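PDB 3G7Q: valine-pyruvate aminotransferase from Salmonella typhimurium, which catalyses the pyridoxal 5'-phosphate-dependent transfer of an amino group between valine and pyruvate, and is probably involved in alanine biosynthesis. Local coordinates for residues L344-L349 with E354-R359. Residues are numbered along the deposited sequence; the frame is centred on the assembly and turned at random.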
ATOM      1  N   LEU A 344     -15.128  26.615   6.100  1.00 27.81           N
ATOM      2  CA  LEU A 344     -15.723  27.932   5.941  1.00 29.45           C
ATOM      3  C   LEU A 344     -17.077  27.827   5.271  1.00 28.55           C
ATOM      4  O   LEU A 344     -17.183  27.247   4.190  1.00 29.25           O
ATOM      5  CB  LEU A 344     -14.818  28.820   5.096  1.00 29.09           C
ATOM      6  CG  LEU A 344     -13.329  28.863   5.534  1.00 33.82           C
ATOM      7  CD1 LEU A 344     -12.503  29.771   4.597  1.00 30.39           C
ATOM      8  CD2 LEU A 344     -13.177  29.236   7.011  1.00 30.44           C
ATOM      9  N   TRP A 345     -18.091  28.399   5.917  1.00 29.14           N
ATOM     10  CA  TRP A 345     -19.448  28.455   5.403  1.00 28.87           C
ATOM     11  C   TRP A 345     -19.782  29.914   5.086  1.00 29.29           C
ATOM     12  O   TRP A 345     -19.961  30.711   5.995  1.00 28.11           O
ATOM     13  CB  TRP A 345     -20.427  27.854   6.402  1.00 29.23           C
ATOM     14  CG  TRP A 345     -21.879  27.992   6.057  1.00 27.72           C
ATOM     15  CD1 TRP A 345     -22.436  28.119   4.806  1.00 32.03           C
ATOM     16  CD2 TRP A 345     -22.980  27.914   6.979  1.00 26.98           C
ATOM     17  NE1 TRP A 345     -23.812  28.200   4.911  1.00 31.48           N
ATOM     18  CE2 TRP A 345     -24.168  28.071   6.230  1.00 31.10           C
ATOM     19  CE3 TRP A 345     -23.074  27.741   8.360  1.00 29.53           C
ATOM     20  CZ2 TRP A 345     -25.431  28.065   6.823  1.00 30.56           C
ATOM     21  CZ3 TRP A 345     -24.353  27.758   8.954  1.00 30.32           C
ATOM     22  CH2 TRP A 345     -25.500  27.936   8.176  1.00 31.73           C
ATOM     23  N   PHE A 346     -19.846  30.231   3.795  1.00 29.34           N
ATOM     24  CA  PHE A 346     -20.135  31.575   3.296  1.00 27.03           C
ATOM     25  C   PHE A 346     -21.640  31.641   3.249  1.00 28.17           C
ATOM     26  O   PHE A 346     -22.280  31.424   2.218  1.00 28.07           O
ATOM     27  CB  PHE A 346     -19.452  31.794   1.943  1.00 27.35           C
ATOM     28  CG  PHE A 346     -17.972  31.508   1.980  1.00 27.38           C
ATOM     29  CD1 PHE A 346     -17.125  32.250   2.797  1.00 28.83           C
ATOM     30  CD2 PHE A 346     -17.420  30.473   1.227  1.00 28.88           C
ATOM     31  CE1 PHE A 346     -15.779  31.987   2.832  1.00 31.10           C
ATOM     32  CE2 PHE A 346     -16.065  30.217   1.266  1.00 32.17           C
ATOM     33  CZ  PHE A 346     -15.245  30.959   2.069  1.00 30.46           C
ATOM     34  N   LYS A 347     -22.237  31.912   4.409  1.00 29.21           N
ATOM     35  CA  LYS A 347     -23.695  31.722   4.545  1.00 31.19           C
ATOM     36  C   LYS A 347     -24.487  32.554   3.545  1.00 31.80           C
ATOM     37  O   LYS A 347     -24.261  33.737   3.409  1.00 35.17           O
ATOM     38  CB  LYS A 347     -24.184  31.958   5.986  1.00 34.50           C
ATOM     39  CG  LYS A 347     -25.692  31.691   6.190  1.00 35.60           C
ATOM     40  CD  LYS A 347     -26.112  31.591   7.677  1.00 35.63           C
ATOM     41  CE  LYS A 347     -27.613  31.231   7.803  1.00 40.45           C
ATOM     42  NZ  LYS A 347     -28.466  32.311   7.246  1.00 45.88           N
ATOM     43  N   ASP A 348     -25.359  31.871   2.810  1.00 34.30           N
ATOM     44  CA  ASP A 348     -26.205  32.486   1.782  1.00 35.65           C
ATOM     45  C   ASP A 348     -25.403  33.130   0.624  1.00 36.74           C
ATOM     46  O   ASP A 348     -25.934  33.998  -0.080  1.00 36.84           O
ATOM     47  CB  ASP A 348     -27.199  33.493   2.399  1.00 37.34           C
ATOM     48  CG  ASP A 348     -28.067  32.868   3.471  1.00 36.43           C
ATOM     49  OD1 ASP A 348     -28.486  31.698   3.330  1.00 42.51           O
ATOM     50  OD2 ASP A 348     -28.308  33.546   4.467  1.00 44.86           O
ATOM     51  N   LEU A 349     -24.148  32.715   0.417  1.00 32.07           N
ATOM     52  CA  LEU A 349     -23.356  33.217  -0.712  1.00 30.46           C
ATOM     53  C   LEU A 349     -24.225  33.133  -1.959  1.00 28.85           C
ATOM     54  O   LEU A 349     -24.865  32.101  -2.218  1.00 28.88           O
ATOM     55  CB  LEU A 349     -22.100  32.352  -0.921  1.00 29.69           C
ATOM     56  CG  LEU A 349     -21.026  32.861  -1.890  1.00 28.89           C
ATOM     57  CD1 LEU A 349     -20.432  34.168  -1.363  1.00 29.50           C
ATOM     58  CD2 LEU A 349     -19.914  31.803  -2.087  1.00 28.37           C
ATOM     59  N   GLU A 354     -18.234  26.161  -6.077  1.00 27.52           N
ATOM     60  CA  GLU A 354     -17.585  25.664  -7.289  1.00 25.58           C
ATOM     61  C   GLU A 354     -17.158  26.877  -8.143  1.00 28.36           C
ATOM     62  O   GLU A 354     -16.041  26.928  -8.681  1.00 30.33           O
ATOM     63  CB  GLU A 354     -18.515  24.756  -8.091  1.00 28.45           C
ATOM     64  CG  GLU A 354     -18.735  23.354  -7.471  1.00 28.89           C
ATOM     65  CD  GLU A 354     -19.699  23.273  -6.292  1.00 41.27           C
ATOM     66  OE1 GLU A 354     -20.526  24.169  -6.019  1.00 32.04           O
ATOM     67  OE2 GLU A 354     -19.600  22.261  -5.590  1.00 53.18           O
ATOM     68  N   LEU A 355     -18.038  27.852  -8.271  1.00 27.25           N
ATOM     69  CA  LEU A 355     -17.697  29.054  -9.044  1.00 27.87           C
ATOM     70  C   LEU A 355     -16.637  29.887  -8.317  1.00 26.93           C
ATOM     71  O   LEU A 355     -15.672  30.340  -8.925  1.00 28.20           O
ATOM     72  CB  LEU A 355     -18.930  29.889  -9.369  1.00 29.80           C
ATOM     73  CG  LEU A 355     -18.667  31.151 -10.201  1.00 27.18           C
ATOM     74  CD1 LEU A 355     -17.873  30.873 -11.522  1.00 26.96           C
ATOM     75  CD2 LEU A 355     -20.001  31.833 -10.514  1.00 28.00           C
ATOM     76  N   LEU A 356     -16.831  30.087  -7.029  1.00 28.25           N
ATOM     77  CA  LEU A 356     -15.830  30.791  -6.217  1.00 28.88           C
ATOM     78  C   LEU A 356     -14.449  30.139  -6.375  1.00 30.69           C
ATOM     79  O   LEU A 356     -13.451  30.825  -6.568  1.00 30.80           O
ATOM     80  CB  LEU A 356     -16.231  30.795  -4.761  1.00 28.38           C
ATOM     81  CG  LEU A 356     -15.411  31.755  -3.877  1.00 27.27           C
ATOM     82  CD1 LEU A 356     -15.546  33.245  -4.303  1.00 36.09           C
ATOM     83  CD2 LEU A 356     -15.797  31.557  -2.391  1.00 27.84           C
ATOM     84  N   TYR A 357     -14.403  28.810  -6.343  1.00 29.88           N
ATOM     85  CA  TYR A 357     -13.152  28.078  -6.540  1.00 30.99           C
ATOM     86  C   TYR A 357     -12.440  28.473  -7.839  1.00 29.07           C
ATOM     87  O   TYR A 357     -11.223  28.628  -7.861  1.00 32.42           O
ATOM     88  CB  TYR A 357     -13.432  26.562  -6.567  1.00 33.06           C
ATOM     89  CG  TYR A 357     -12.246  25.729  -7.034  1.00 31.53           C
ATOM     90  CD1 TYR A 357     -12.037  25.440  -8.378  1.00 35.04           C
ATOM     91  CD2 TYR A 357     -11.355  25.203  -6.117  1.00 31.48           C
ATOM     92  CE1 TYR A 357     -10.948  24.671  -8.784  1.00 34.77           C
ATOM     93  CE2 TYR A 357     -10.253  24.453  -6.524  1.00 31.58           C
ATOM     94  CZ  TYR A 357     -10.072  24.181  -7.847  1.00 34.56           C
ATOM     95  OH  TYR A 357      -8.986  23.421  -8.214  1.00 35.20           O
ATOM     96  N   GLN A 358     -13.187  28.587  -8.931  1.00 29.54           N
ATOM     97  CA  GLN A 358     -12.594  28.971 -10.224  1.00 31.94           C
ATOM     98  C   GLN A 358     -12.014  30.384 -10.148  1.00 31.13           C
ATOM     99  O   GLN A 358     -10.947  30.669 -10.691  1.00 29.57           O
ATOM    100  CB  GLN A 358     -13.619  28.882 -11.357  1.00 31.69           C
ATOM    101  CG  GLN A 358     -14.102  27.449 -11.631  1.00 34.88           C
ATOM    102  CD  GLN A 358     -12.983  26.531 -12.092  1.00 40.50           C
ATOM    103  OE1 GLN A 358     -12.069  26.969 -12.800  1.00 42.93           O
ATOM    104  NE2 GLN A 358     -13.052  25.256 -11.709  1.00 37.04           N
ATOM    105  N   ARG A 359     -12.741  31.274  -9.491  1.00 30.51           N
ATOM    106  CA  ARG A 359     -12.297  32.669  -9.355  1.00 31.25           C
ATOM    107  C   ARG A 359     -11.040  32.803  -8.507  1.00 29.63           C
ATOM    108  O   ARG A 359     -10.161  33.626  -8.810  1.00 30.01           O
ATOM    109  CB  ARG A 359     -13.425  33.523  -8.796  1.00 32.08           C
ATOM    110  CG  ARG A 359     -14.526  33.663  -9.817  1.00 33.97           C
ATOM    111  CD  ARG A 359     -15.626  34.517  -9.326  1.00 32.85           C
ATOM    112  NE  ARG A 359     -16.700  34.627 -10.318  1.00 28.04           N
ATOM    113  CZ  ARG A 359     -17.789  35.346 -10.115  1.00 28.62           C
ATOM    114  NH1 ARG A 359     -17.924  36.022  -8.986  1.00 27.37           N
ATOM    115  NH2 ARG A 359     -18.727  35.400 -11.050  1.00 28.64           N
TER
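Leu356 meets Phe346 and Leu349 in the small domain of this class I aminotransferase, which has the fold type I architecture of the family. The type II beta turn of residues 346-349 follows strand 341-345 and precedes helix 353-362. The helix packs against the sheet that includes strands 341-345 and 387-391. Leu356 carries the helix side of the contact. Its CB leaves the helix toward the turn. CG lies anti to the backbone N (chi1 -168°), which carries the branched end toward Phe346 and Leu349. Of the two methyls, CD2 does the touching. It lies 3.9 Å from Phe346 CE2 and 4.1 Å from Phe346 CD2, and approaches this bond of the ring obliquely. The same methyl is 4.1 Å from Leu349 CD2. One carbon thus bridges the first and last residues of the turn, and both of their side chains cross that of Leu356 at about a right angle.

The bond from Leu349 N to Phe346 O, 2.9 Å, closes the turn and is consistent with both side chains facing the helix. On the outer side, Lys347 NZ forms a salt bridge with Asp348 OD2 at 3.0 Å. The ammonium group meets OD2 on its syn side, 30° out of the carboxylate plane.

All three touching residues are buried. Helix 396-416 adds Ile410 against both Phe346 and Leu356, and Met388 of the neighbouring strand also touches both. No hydrogen bond links the two segments, so the contact between them is purely apolar. On the sheet side, Leu344 O sits 4.3 Å above one face of the Phe346 ring, offset toward its rim.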